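Long-range contacts in plasmin and fibronectin-binding protein A (Streptococcus pneumoniae, PDB 4MR0), which acts as a surface adhesin and invasin, binding human fibronectin, plasmin, plasminogen and serum albumin: residues Gln133-Ala138 with Glu162-Lys167; Tyr158-Ile163 with Ser191-Thr196; Thr179-Ile184 with Asp222-Leu227; Gly183-Asn188 with Lys235-Ile240; Asn241-Phe246 with Lys262-Gly267. All blocks are in the same frame, centred on the assembly; numbering follows the deposited sequence.

Contact 1: Gln133-Ala138 with Glu162-Lys167; sequences QAIQDA and EIVFLK. With MN (manganese (II) ion), chain F.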
# COMPACT_ATOMS: atom_id res chain seq x y z
N GLN A 133 25.07 2.50 -17.87
CA GLN A 133 25.90 3.70 -18.07
C GLN A 133 25.34 4.64 -19.12
O GLN A 133 25.41 5.86 -18.97
CB GLN A 133 27.33 3.31 -18.43
CG GLN A 133 28.31 4.48 -18.34
CD GLN A 133 28.37 5.09 -16.95
OE1 GLN A 133 27.98 6.24 -16.73
NE2 GLN A 133 28.86 4.31 -15.99
N ALA A 134 24.79 4.09 -20.20
CA ALA A 134 24.22 4.91 -21.27
C ALA A 134 23.02 5.68 -20.73
O ALA A 134 22.86 6.87 -20.99
CB ALA A 134 23.81 4.03 -22.45
N ILE A 135 22.17 4.98 -19.99
CA ILE A 135 20.98 5.58 -19.39
C ILE A 135 21.39 6.66 -18.39
O ILE A 135 20.84 7.76 -18.39
CB ILE A 135 20.12 4.50 -18.69
CG1 ILE A 135 19.58 3.52 -19.74
CG2 ILE A 135 18.96 5.15 -17.92
CD1 ILE A 135 19.03 2.21 -19.17
N GLN A 136 22.38 6.37 -17.55
CA GLN A 136 22.82 7.35 -16.57
C GLN A 136 23.40 8.59 -17.25
O GLN A 136 23.15 9.72 -16.81
CB GLN A 136 23.87 6.74 -15.64
CG GLN A 136 24.17 7.57 -14.40
CD GLN A 136 22.93 7.80 -13.53
OE1 GLN A 136 22.38 8.91 -13.48
NE2 GLN A 136 22.48 6.75 -12.86
N ASP A 137 24.16 8.40 -18.32
CA ASP A 137 24.74 9.54 -19.03
C ASP A 137 23.64 10.41 -19.64
O ASP A 137 23.76 11.63 -19.69
CB ASP A 137 25.69 9.06 -20.15
CG ASP A 137 26.88 8.28 -19.61
OD1 ASP A 137 27.33 8.57 -18.48
OD2 ASP A 137 27.37 7.37 -20.32
N ALA A 138 22.57 9.77 -20.09
CA ALA A 138 21.45 10.50 -20.67
C ALA A 138 20.83 11.36 -19.59
O ALA A 138 20.58 12.55 -19.78
CB ALA A 138 20.42 9.53 -21.23
N GLU A 162 23.32 -2.36 -12.51
CA GLU A 162 23.50 -1.56 -11.31
C GLU A 162 22.39 -0.52 -11.27
O GLU A 162 21.66 -0.34 -12.25
CB GLU A 162 24.88 -0.88 -11.28
CG GLU A 162 25.84 -1.42 -10.20
CD GLU A 162 25.49 -0.96 -8.78
OE1 GLU A 162 24.49 -0.24 -8.58
OE2 GLU A 162 26.24 -1.33 -7.84
N ILE A 163 22.29 0.16 -10.13
CA ILE A 163 21.27 1.17 -9.89
C ILE A 163 21.43 2.42 -10.74
O ILE A 163 22.54 2.91 -10.94
CB ILE A 163 21.28 1.60 -8.39
CG1 ILE A 163 21.12 0.37 -7.50
CG2 ILE A 163 20.18 2.62 -8.12
CD1 ILE A 163 21.38 0.65 -6.02
N VAL A 164 20.30 2.93 -11.23
CA VAL A 164 20.25 4.15 -12.03
C VAL A 164 19.79 5.25 -11.07
O VAL A 164 18.87 5.03 -10.27
CB VAL A 164 19.22 4.02 -13.18
CG1 VAL A 164 19.09 5.35 -13.91
CG2 VAL A 164 19.65 2.91 -14.13
N PHE A 165 20.41 6.41 -11.14
CA PHE A 165 20.05 7.50 -10.25
C PHE A 165 19.33 8.64 -10.94
O PHE A 165 19.88 9.28 -11.85
CB PHE A 165 21.31 8.01 -9.55
CG PHE A 165 22.07 6.93 -8.84
CD1 PHE A 165 21.56 6.37 -7.67
CD2 PHE A 165 23.25 6.42 -9.38
CE1 PHE A 165 22.21 5.30 -7.05
CE2 PHE A 165 23.91 5.36 -8.76
CZ PHE A 165 23.39 4.80 -7.60
N LEU A 166 18.09 8.88 -10.53
CA LEU A 166 17.30 9.95 -11.09
C LEU A 166 17.87 11.25 -10.54
O LEU A 166 18.43 11.26 -9.45
CB LEU A 166 15.83 9.79 -10.67
CG LEU A 166 15.20 8.46 -11.11
CD1 LEU A 166 13.80 8.35 -10.54
CD2 LEU A 166 15.19 8.36 -12.63
N LYS A 167 17.74 12.33 -11.31
CA LYS A 167 18.27 13.61 -10.86
C LYS A 167 17.17 14.65 -10.96
O LYS A 167 16.17 14.44 -11.65
CB LYS A 167 19.45 14.04 -11.74
CG LYS A 167 20.60 13.04 -11.81
CD LYS A 167 21.37 12.94 -10.51
CE LYS A 167 22.59 12.04 -10.64
NZ LYS A 167 23.59 12.58 -11.61
MN MN F . 26.47 -0.79 -5.74
O HOH W 1 25.03 1.03 -6.29
O HOH W 2 28.07 -2.55 -5.52
O HOH W 3 28.04 0.65 -6.51
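Ile135 and Gln136, on one turn of the helix 132-143, pack against the chain around Val164 and Phe165, where the tightest part of the contact lies. The two branched side chains cross at about a right angle, with Ile135 CG2 4.0 Å from Val164 CG1. Phe153 and Ile139 also touch this apolar patch, Phe153 through Ile135 and Ile139 through Val164. Beside it the buried Gln136 bends at chi2 (59°) and brings its amide carbon CD to 3.7 Å from Phe165 N, so that a polar group of the helix faces the strand backbone. The end of Gln136 also lies beside the Phe165 ring.

Packing is looser at the two ends of 162-167. At one end Lys167 makes its salt bridge with Asp140, one turn further along the helix. At the other, Glu162 makes no contact with 133-138 and gives its carboxylate to the metal; its side chain touches Arg132 at the start of the helix. OE2 binds manganese at 2.2 Å, and three waters, with His189 and Thr200, complete six ligands. Its other oxygen, OE1, accepts Ile163 N at 2.7 Å on the anti side and a hydrogen bond from one of the metal-bound waters, which probably fixes the rotation of the carboxylate. The helix lies against the first short strands of the parallel stack, an arrangement consistent with the N-terminal capping helix of right-handed parallel beta-helices of the pectate lyase-like clan.

Contact 2: Tyr158-Ile163 with Ser191-Thr196; sequences YLVKEI and SIVFMT. With MN (manganese (II) ion), chain F.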
# COMPACT_ATOMS: atom_id res chain seq x y z
N TYR A 158 15.97 -2.71 -22.02
CA TYR A 158 17.17 -2.12 -21.47
C TYR A 158 17.62 -2.78 -20.17
O TYR A 158 17.07 -2.52 -19.11
CB TYR A 158 16.93 -0.63 -21.25
CG TYR A 158 16.50 0.06 -22.52
CD1 TYR A 158 17.44 0.56 -23.42
CD2 TYR A 158 15.15 0.16 -22.85
CE1 TYR A 158 17.05 1.14 -24.62
CE2 TYR A 158 14.75 0.74 -24.06
CZ TYR A 158 15.71 1.23 -24.93
OH TYR A 158 15.32 1.80 -26.12
N LEU A 159 18.63 -3.64 -20.27
CA LEU A 159 19.16 -4.33 -19.11
C LEU A 159 20.06 -3.40 -18.31
O LEU A 159 20.83 -2.63 -18.89
CB LEU A 159 19.99 -5.54 -19.57
CG LEU A 159 20.84 -6.24 -18.51
CD1 LEU A 159 19.93 -7.00 -17.55
CD2 LEU A 159 21.83 -7.19 -19.18
N VAL A 160 19.94 -3.44 -16.98
CA VAL A 160 20.81 -2.64 -16.12
C VAL A 160 21.41 -3.56 -15.06
O VAL A 160 20.70 -4.34 -14.44
CB VAL A 160 20.08 -1.45 -15.43
CG1 VAL A 160 19.61 -0.46 -16.48
CG2 VAL A 160 18.91 -1.96 -14.57
N LYS A 161 22.72 -3.48 -14.88
CA LYS A 161 23.38 -4.34 -13.91
C LYS A 161 23.72 -3.63 -12.60
O LYS A 161 24.34 -4.21 -11.70
CB LYS A 161 24.64 -4.96 -14.51
CG LYS A 161 24.34 -5.95 -15.63
CD LYS A 161 25.52 -6.89 -15.84
CE LYS A 161 25.27 -7.87 -16.96
NZ LYS A 161 26.38 -8.87 -17.04
N GLU A 162 23.32 -2.36 -12.51
CA GLU A 162 23.50 -1.56 -11.31
C GLU A 162 22.39 -0.52 -11.27
O GLU A 162 21.66 -0.34 -12.25
CB GLU A 162 24.88 -0.88 -11.28
CG GLU A 162 25.84 -1.42 -10.20
CD GLU A 162 25.49 -0.96 -8.78
OE1 GLU A 162 24.49 -0.24 -8.58
OE2 GLU A 162 26.24 -1.33 -7.84
N ILE A 163 22.29 0.16 -10.13
CA ILE A 163 21.27 1.17 -9.89
C ILE A 163 21.43 2.42 -10.74
O ILE A 163 22.54 2.91 -10.94
CB ILE A 163 21.28 1.60 -8.39
CG1 ILE A 163 21.12 0.37 -7.50
CG2 ILE A 163 20.18 2.62 -8.12
CD1 ILE A 163 21.38 0.65 -6.02
N SER A 191 18.34 -4.53 -4.87
CA SER A 191 18.09 -4.80 -6.28
C SER A 191 16.89 -3.95 -6.67
O SER A 191 15.81 -4.46 -6.96
CB SER A 191 17.80 -6.29 -6.50
OG SER A 191 17.65 -6.59 -7.88
N ILE A 192 17.10 -2.63 -6.62
CA ILE A 192 16.07 -1.65 -6.95
C ILE A 192 16.64 -0.86 -8.12
O ILE A 192 17.75 -0.33 -8.04
CB ILE A 192 15.82 -0.73 -5.74
CG1 ILE A 192 15.35 -1.59 -4.55
CG2 ILE A 192 14.79 0.35 -6.10
CD1 ILE A 192 15.21 -0.82 -3.23
N VAL A 193 15.88 -0.79 -9.21
CA VAL A 193 16.31 -0.12 -10.44
C VAL A 193 16.62 1.38 -10.40
O VAL A 193 17.67 1.81 -10.89
CB VAL A 193 15.29 -0.38 -11.57
CG1 VAL A 193 15.83 0.18 -12.89
CG2 VAL A 193 15.04 -1.87 -11.70
N PHE A 194 15.72 2.17 -9.83
CA PHE A 194 15.89 3.62 -9.76
C PHE A 194 15.89 4.17 -8.33
O PHE A 194 15.09 3.75 -7.50
CB PHE A 194 14.76 4.31 -10.53
CG PHE A 194 14.73 3.98 -11.99
CD1 PHE A 194 15.70 4.48 -12.85
CD2 PHE A 194 13.73 3.16 -12.51
CE1 PHE A 194 15.68 4.18 -14.21
CE2 PHE A 194 13.69 2.85 -13.87
CZ PHE A 194 14.68 3.36 -14.71
N MET A 195 16.80 5.12 -8.08
CA MET A 195 16.91 5.79 -6.78
C MET A 195 17.11 7.29 -7.00
O MET A 195 17.61 7.71 -8.04
CB MET A 195 18.08 5.24 -5.99
CG MET A 195 17.84 3.84 -5.42
SD MET A 195 19.13 3.34 -4.23
CE MET A 195 18.71 1.66 -3.91
N THR A 196 16.69 8.11 -6.02
CA THR A 196 16.83 9.56 -6.13
C THR A 196 18.03 10.06 -5.32
O THR A 196 18.16 11.26 -5.05
CB THR A 196 15.57 10.28 -5.63
OG1 THR A 196 15.37 9.99 -4.25
CG2 THR A 196 14.36 9.85 -6.44
MN MN F . 26.47 -0.79 -5.74
O HOH W 1 25.03 1.03 -6.29
O HOH W 2 28.07 -2.55 -5.52
O HOH W 3 28.04 0.65 -6.51
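Inside the right-handed parallel beta-helix, Val160 and Ile163 of one coil meet Val193 and Met195 of the next. The chain 191-196 turns a corner at Val193, so the contact packs the inner edge between two faces of the solenoid. Every touching residue is buried, and the two segments share apolar contacts but no hydrogen bond.

At the corner itself, Val160 CG2 lies 4.1 Å from Val193 CG1, the two side chains crossing at about a right angle. Arg132 and Ile135 of the helix 132-143 also touch Val160, while Ile180 and Asn182 touch Val193.

Ile163 does more of the work, using both of its branches. CG2, anti to the backbone N while CG1 takes chi1 -55°, reaches Met195 CG at 3.8 Å. The longer branch crosses the methionine thioether at a slant, and its tip, CD1, lies 3.9 Å from Met195 SD. Met195 is extended beyond CG (chi2 -169°, chi3 -173°), which carries its methyl out to the same tip. Ile192 O, buried here and without a polar partner in the model, is met by Ile163 CG1 at 3.5 Å. The closest apolar approach is that of Ile163 CD1 to Met195 CE, 3.5 Å.

Contact 3: Thr179-Ile184 with Asp222-Leu227; sequences TILNGI and DMNGAL
Asp222 is held between two backbone bonds to the strand 178-182: its N donates to Ile180 O at 2.8 Å, and its O accepts Asn182 N at 3.0 Å. This is a parallel bridge opposite Leu181. Just past it the pairing passes to side chains. Asn224 ND2 donates to Asn182 O at 3.1 Å, with the acceptor close to the plane of the Asn224 amide. In return Asn182 ND2 donates to Met223 O at 3.1 Å, coming from above the carbonyl plane.

Asn182 works in several directions. With CG anti to the backbone N (chi1 178°) its amide reaches Met223 O of the next coil, and OD1 accepts Ile184 N at 3.0 Å to make an Asx turn at the strand end, while ND2 is also bonded to Ser191 OG. The remaining amide oxygen of the pair, Asn224 OD1, accepts Asn236 ND2, and Met223 O has a second donor in Ser243 OG.

Packing surrounds these bonds. Leu181 and Asp222 lie side by side and point the same way, and Leu181 CD1 is also 3.9 Å from Asn224 CG. At the strand's other end Thr179 CG2 touches Asp222 CB at 4.1 Å. Two asparagines thus continue the bonding between coils of the beta-helix where the strands give out, and the second partners of both amides probably fix how each is turned.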
# COMPACT_ATOMS: atom_id res chain seq x y z
N THR A 179 11.03 -1.71 -22.30
CA THR A 179 11.06 -2.42 -21.03
C THR A 179 12.42 -2.26 -20.35
O THR A 179 13.47 -2.49 -20.96
CB THR A 179 10.80 -3.94 -21.22
OG1 THR A 179 9.47 -4.15 -21.69
CG2 THR A 179 11.00 -4.68 -19.91
N ILE A 180 12.41 -1.88 -19.08
CA ILE A 180 13.65 -1.75 -18.34
C ILE A 180 13.80 -3.07 -17.59
O ILE A 180 12.94 -3.44 -16.79
CB ILE A 180 13.58 -0.54 -17.38
CG1 ILE A 180 13.59 0.74 -18.22
CG2 ILE A 180 14.76 -0.56 -16.42
CD1 ILE A 180 13.56 2.01 -17.43
N LEU A 181 14.87 -3.81 -17.89
CA LEU A 181 15.09 -5.11 -17.27
C LEU A 181 16.06 -5.07 -16.09
O LEU A 181 17.22 -4.70 -16.24
CB LEU A 181 15.61 -6.10 -18.32
CG LEU A 181 15.92 -7.53 -17.84
CD1 LEU A 181 14.66 -8.18 -17.28
CD2 LEU A 181 16.47 -8.34 -19.02
N ASN A 182 15.57 -5.46 -14.92
CA ASN A 182 16.42 -5.46 -13.73
C ASN A 182 17.45 -6.59 -13.72
O ASN A 182 17.10 -7.77 -13.56
CB ASN A 182 15.56 -5.55 -12.47
CG ASN A 182 16.41 -5.59 -11.22
OD1 ASN A 182 17.56 -5.13 -11.22
ND2 ASN A 182 15.85 -6.12 -10.14
N GLY A 183 18.71 -6.22 -13.90
CA GLY A 183 19.79 -7.20 -13.90
C GLY A 183 20.71 -7.02 -12.71
O GLY A 183 21.84 -7.51 -12.70
N ILE A 184 20.24 -6.30 -11.69
CA ILE A 184 21.03 -6.04 -10.49
C ILE A 184 21.02 -7.29 -9.61
O ILE A 184 20.04 -7.57 -8.92
CB ILE A 184 20.46 -4.83 -9.72
CG1 ILE A 184 20.24 -3.66 -10.69
CG2 ILE A 184 21.42 -4.41 -8.62
CD1 ILE A 184 19.40 -2.53 -10.12
N ASP A 222 10.59 -4.50 -15.59
CA ASP A 222 10.57 -5.91 -15.21
C ASP A 222 11.50 -6.03 -14.01
O ASP A 222 12.72 -6.02 -14.14
CB ASP A 222 11.11 -6.77 -16.36
CG ASP A 222 10.92 -8.25 -16.12
OD1 ASP A 222 10.82 -8.66 -14.95
OD2 ASP A 222 10.88 -9.02 -17.11
N MET A 223 10.93 -6.13 -12.82
CA MET A 223 11.75 -6.23 -11.64
C MET A 223 12.46 -7.58 -11.58
O MET A 223 13.27 -7.84 -10.68
CB MET A 223 10.89 -5.95 -10.41
CG MET A 223 10.31 -4.53 -10.43
SD MET A 223 9.19 -4.10 -9.04
CE MET A 223 7.59 -4.86 -9.77
N ASN A 224 12.14 -8.43 -12.56
CA ASN A 224 12.78 -9.73 -12.77
C ASN A 224 12.87 -10.66 -11.56
O ASN A 224 13.87 -11.35 -11.38
CB ASN A 224 14.19 -9.43 -13.32
CG ASN A 224 14.74 -10.54 -14.20
OD1 ASN A 224 14.01 -11.40 -14.69
ND2 ASN A 224 16.05 -10.50 -14.43
N GLY A 225 11.81 -10.71 -10.76
CA GLY A 225 11.84 -11.54 -9.57
C GLY A 225 11.24 -12.94 -9.59
O GLY A 225 11.18 -13.58 -8.55
N ALA A 226 10.81 -13.43 -10.75
CA ALA A 226 10.22 -14.77 -10.83
C ALA A 226 11.14 -15.81 -10.17
O ALA A 226 12.37 -15.72 -10.27
CB ALA A 226 9.96 -15.15 -12.29
N LEU A 227 10.53 -16.79 -9.51
CA LEU A 227 11.27 -17.82 -8.79
C LEU A 227 11.86 -18.93 -9.66
O LEU A 227 11.41 -19.16 -10.79
CB LEU A 227 10.38 -18.49 -7.75
CG LEU A 227 9.71 -17.62 -6.68
CD1 LEU A 227 8.88 -18.51 -5.78
CD2 LEU A 227 10.76 -16.86 -5.88

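Contact 4: Gly183-Asn188 with Lys235-Ile240; sequences GINIKN and KNLPLI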
# COMPACT_ATOMS: atom_id res chain seq x y z
N GLY A 183 18.71 -6.22 -13.90
CA GLY A 183 19.79 -7.20 -13.90
C GLY A 183 20.71 -7.02 -12.71
O GLY A 183 21.84 -7.51 -12.70
N ILE A 184 20.24 -6.30 -11.69
CA ILE A 184 21.03 -6.04 -10.49
C ILE A 184 21.02 -7.29 -9.61
O ILE A 184 20.04 -7.57 -8.92
CB ILE A 184 20.46 -4.83 -9.72
CG1 ILE A 184 20.24 -3.66 -10.69
CG2 ILE A 184 21.42 -4.41 -8.62
CD1 ILE A 184 19.40 -2.53 -10.12
N ASN A 185 22.12 -8.03 -9.65
CA ASN A 185 22.26 -9.27 -8.89
C ASN A 185 23.54 -9.20 -8.06
O ASN A 185 24.54 -9.84 -8.40
CB ASN A 185 22.28 -10.45 -9.87
CG ASN A 185 22.45 -11.79 -9.18
OD1 ASN A 185 21.73 -12.12 -8.23
ND2 ASN A 185 23.41 -12.58 -9.65
N ILE A 186 23.48 -8.44 -6.98
CA ILE A 186 24.62 -8.22 -6.10
C ILE A 186 24.34 -8.68 -4.67
O ILE A 186 23.29 -8.37 -4.09
CB ILE A 186 24.99 -6.71 -6.11
CG1 ILE A 186 25.25 -6.26 -7.55
CG2 ILE A 186 26.22 -6.45 -5.26
CD1 ILE A 186 25.42 -4.76 -7.71
N LYS A 187 25.28 -9.42 -4.11
CA LYS A 187 25.17 -9.95 -2.75
C LYS A 187 25.16 -8.85 -1.69
O LYS A 187 25.92 -7.88 -1.80
CB LYS A 187 26.35 -10.89 -2.48
CG LYS A 187 26.26 -11.68 -1.20
CD LYS A 187 25.23 -12.78 -1.31
CE LYS A 187 25.13 -13.57 -0.02
NZ LYS A 187 24.14 -14.67 -0.14
N ASN A 188 24.31 -8.98 -0.67
CA ASN A 188 24.24 -8.00 0.41
C ASN A 188 24.04 -6.60 -0.17
O ASN A 188 24.60 -5.62 0.34
CB ASN A 188 25.56 -8.04 1.20
CG ASN A 188 25.49 -7.27 2.51
OD1 ASN A 188 26.48 -6.69 2.96
ND2 ASN A 188 24.32 -7.28 3.14
N LYS A 235 14.84 -16.67 -9.96
CA LYS A 235 15.48 -17.40 -11.03
C LYS A 235 16.63 -16.69 -11.75
O LYS A 235 17.70 -17.26 -11.92
CB LYS A 235 14.43 -17.82 -12.06
CG LYS A 235 14.98 -18.50 -13.29
CD LYS A 235 13.86 -18.91 -14.22
CE LYS A 235 14.40 -19.55 -15.49
NZ LYS A 235 13.29 -20.01 -16.37
N ASN A 236 16.42 -15.44 -12.16
CA ASN A 236 17.45 -14.69 -12.88
C ASN A 236 18.36 -13.80 -12.04
O ASN A 236 19.29 -13.20 -12.57
CB ASN A 236 16.81 -13.84 -13.98
CG ASN A 236 16.04 -14.68 -14.99
OD1 ASN A 236 16.49 -15.74 -15.40
ND2 ASN A 236 14.89 -14.18 -15.42
N LEU A 237 18.07 -13.69 -10.75
CA LEU A 237 18.87 -12.86 -9.84
C LEU A 237 19.02 -13.68 -8.56
O LEU A 237 18.49 -13.32 -7.51
CB LEU A 237 18.14 -11.54 -9.56
CG LEU A 237 17.77 -10.72 -10.80
CD1 LEU A 237 16.81 -9.60 -10.42
CD2 LEU A 237 19.03 -10.15 -11.43
N PRO A 238 19.77 -14.79 -8.64
CA PRO A 238 20.02 -15.70 -7.52
C PRO A 238 20.66 -15.15 -6.25
O PRO A 238 20.57 -15.77 -5.20
CB PRO A 238 20.85 -16.81 -8.16
CG PRO A 238 21.61 -16.08 -9.22
CD PRO A 238 20.56 -15.19 -9.82
N LEU A 239 21.30 -13.98 -6.34
CA LEU A 239 21.96 -13.41 -5.17
C LEU A 239 21.18 -12.35 -4.38
O LEU A 239 21.61 -11.96 -3.30
CB LEU A 239 23.32 -12.82 -5.57
CG LEU A 239 24.34 -13.78 -6.19
CD1 LEU A 239 25.63 -13.02 -6.46
CD2 LEU A 239 24.60 -14.95 -5.25
N ILE A 240 20.04 -11.89 -4.89
CA ILE A 240 19.28 -10.86 -4.19
C ILE A 240 18.34 -11.39 -3.10
O ILE A 240 18.00 -12.57 -3.05
CB ILE A 240 18.43 -10.04 -5.19
CG1 ILE A 240 17.33 -10.91 -5.78
CG2 ILE A 240 19.34 -9.51 -6.31
CD1 ILE A 240 16.32 -10.15 -6.62
O HOH W 4 22.44 -11.05 -0.46
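Asn185 OD1 accepts Leu239 N at 2.7 Å (N-H...O angle 153°), in the carbonyl plane and on a lone pair; this is the hydrogen bond that joins the two loops directly. The asparagine reaches into the turn with CG anti to its own N (chi1 178°), and the turn wraps round the amide. Leu237 CD2 packs on Asn185 CB at 3.6 Å, Pro238 CD lies 3.6 Å from Asn185 OD1, and Leu239 CG comes to 3.8 Å from Asn185 ND2. Next to them the buried Ile240 sets CG2 3.3 Å from Ile184 O.

The turn Leu237-Ile240 is a type I beta turn, closed by a weak bond from Ile240 N to Leu237 O. A water links the turn to the other loop, donating to Leu239 O at 3.1 Å and accepting Asn188 N at 2.8 Å; Lys187 and Leu239 are exposed to solvent here.

Further out, Ser191 OG bonds Ile184 O, which probably helps to fix the loop that presents Asn185. Leu237 rests on Asn224 and Ser191, and Ile240 also touches Ser191. One side-chain oxygen thus takes up a backbone N-H of a turn whose own closing bond is weak, so loops of successive beta-helix coils are joined by a side chain and a water in place of strand pairing.

Contact 5: Asn241-Phe246 with Lys262-Gly267; sequences NSSGAF and KDSYQG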
# COMPACT_ATOMS: atom_id res chain seq x y z
N ASN A 241 17.92 -10.48 -2.22
CA ASN A 241 16.99 -10.82 -1.14
C ASN A 241 15.62 -10.20 -1.42
O ASN A 241 14.63 -10.58 -0.81
CB ASN A 241 17.50 -10.33 0.22
CG ASN A 241 18.65 -11.16 0.74
OD1 ASN A 241 18.62 -12.40 0.67
ND2 ASN A 241 19.65 -10.49 1.32
N SER A 242 15.58 -9.26 -2.36
CA SER A 242 14.33 -8.61 -2.76
C SER A 242 14.61 -7.70 -3.97
O SER A 242 15.75 -7.29 -4.18
CB SER A 242 13.76 -7.75 -1.62
OG SER A 242 14.55 -6.59 -1.40
N SER A 243 13.60 -7.42 -4.78
CA SER A 243 13.78 -6.54 -5.92
C SER A 243 12.64 -5.53 -5.94
O SER A 243 11.52 -5.82 -5.48
CB SER A 243 13.83 -7.33 -7.24
OG SER A 243 12.57 -7.86 -7.59
N GLY A 244 12.93 -4.35 -6.47
CA GLY A 244 11.94 -3.29 -6.57
C GLY A 244 12.26 -2.39 -7.75
O GLY A 244 13.25 -2.63 -8.46
N ALA A 245 11.46 -1.35 -7.96
CA ALA A 245 11.70 -0.44 -9.09
C ALA A 245 12.18 0.95 -8.69
O ALA A 245 13.10 1.49 -9.31
CB ALA A 245 10.43 -0.32 -9.94
N PHE A 246 11.54 1.53 -7.68
CA PHE A 246 11.88 2.89 -7.25
C PHE A 246 12.12 3.05 -5.75
O PHE A 246 11.40 2.49 -4.93
CB PHE A 246 10.74 3.86 -7.62
CG PHE A 246 10.62 4.14 -9.10
CD1 PHE A 246 11.39 5.13 -9.69
CD2 PHE A 246 9.71 3.43 -9.88
CE1 PHE A 246 11.26 5.43 -11.05
CE2 PHE A 246 9.57 3.72 -11.24
CZ PHE A 246 10.33 4.72 -11.82
N LYS A 262 6.42 -5.32 -13.12
CA LYS A 262 6.28 -6.76 -13.08
C LYS A 262 7.24 -7.54 -12.19
O LYS A 262 8.43 -7.24 -12.10
CB LYS A 262 6.44 -7.35 -14.49
CG LYS A 262 5.45 -6.87 -15.53
CD LYS A 262 5.71 -7.60 -16.84
CE LYS A 262 4.75 -7.16 -17.94
NZ LYS A 262 4.99 -7.94 -19.19
N ASP A 263 6.68 -8.57 -11.57
CA ASP A 263 7.42 -9.53 -10.76
C ASP A 263 8.46 -9.07 -9.76
O ASP A 263 9.66 -9.28 -9.93
CB ASP A 263 8.05 -10.55 -11.71
CG ASP A 263 7.06 -11.09 -12.71
OD1 ASP A 263 5.99 -11.57 -12.27
OD2 ASP A 263 7.33 -11.03 -13.93
N SER A 264 7.99 -8.45 -8.68
CA SER A 264 8.86 -8.00 -7.62
C SER A 264 9.28 -9.26 -6.85
O SER A 264 8.45 -10.13 -6.61
CB SER A 264 8.09 -7.06 -6.70
OG SER A 264 8.81 -6.81 -5.51
N TYR A 265 10.55 -9.36 -6.48
CA TYR A 265 10.99 -10.52 -5.69
C TYR A 265 10.81 -10.12 -4.24
O TYR A 265 11.64 -9.40 -3.68
CB TYR A 265 12.47 -10.84 -5.95
CG TYR A 265 12.99 -12.00 -5.11
CD1 TYR A 265 12.39 -13.26 -5.18
CD2 TYR A 265 14.08 -11.83 -4.26
CE1 TYR A 265 12.86 -14.33 -4.42
CE2 TYR A 265 14.57 -12.90 -3.50
CZ TYR A 265 13.95 -14.14 -3.59
OH TYR A 265 14.41 -15.20 -2.84
N GLN A 266 9.72 -10.60 -3.64
CA GLN A 266 9.36 -10.31 -2.25
C GLN A 266 9.82 -8.92 -1.82
O GLN A 266 10.50 -8.76 -0.81
CB GLN A 266 9.94 -11.37 -1.31
CG GLN A 266 11.46 -11.52 -1.33
CD GLN A 266 11.93 -12.64 -0.41
OE1 GLN A 266 13.13 -12.88 -0.26
NE2 GLN A 266 10.99 -13.34 0.20
N GLY A 267 9.44 -7.91 -2.59
CA GLY A 267 9.87 -6.56 -2.26
C GLY A 267 8.86 -5.46 -2.54
O GLY A 267 7.69 -5.72 -2.84
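Ser243 makes three hydrogen bonds to Ser264 and Tyr265, joining neighbouring parts of the parallel beta-helix, with 262-267 belonging to the first PbH1 repeat. Ser243 is satisfied at all its polar atoms that face this contact. Its N donates to Tyr265 O at 3.0 Å, and its O accepts Ser264 OG at 2.9 Å. Its hydroxyl OG accepts Tyr265 N at 2.7 Å, a fairly straight bond (159°), and is also bonded to Met223 O on the preceding coil. Standing between its backbone N and carbonyl carbon (chi1 71°), this hydroxyl can serve both coils at once.

Tyr265 O takes a further, weaker approach from the Ser242 CA-H, with CA at 3.0 Å. Ser264 OG also receives a weak bond from Gly267 N, which ties the bend after the strand back to the serine. Asp263 OD1 is hydrogen-bonded to Ser339 OG and Ser342 OG. Gln266 O, in contrast, is buried here with no polar partner in the model. Asn241 O and Gln266 OE1 come near each other as two acceptors, so no bond joins them.

The Tyr265 ring packs beside Asn241 and Ser242. Ser242 N lies at its edge, 3.5 Å from Tyr265 CD2, while over the centre of one face sits Gln266 CG, 3.9 Å above the ring plane.

The five contacts follow the first coils of the beta-helix away from its N-terminal helix. Contacts 1 and 2, with centres about 8 Å apart, share Glu162 and Ile163 and the manganese site; Val164 N to Val193 O (2.9 Å) probably bonds their strands. Contacts 3 and 4 start from the same stretch of chain, share Gly183 and Ile184, and are probably joined by a hydrogen bond between Ala226 O and Lys235 N (2.7 Å). Ile186 of contact 4 packs back on Glu162, bringing that loop beside the metal. Contact 5 continues the series: Met223 N to Lys262 O (2.8 Å) probably links it to contact 3, and Ser191 O to Gly244 N (2.9 Å) to contact 2.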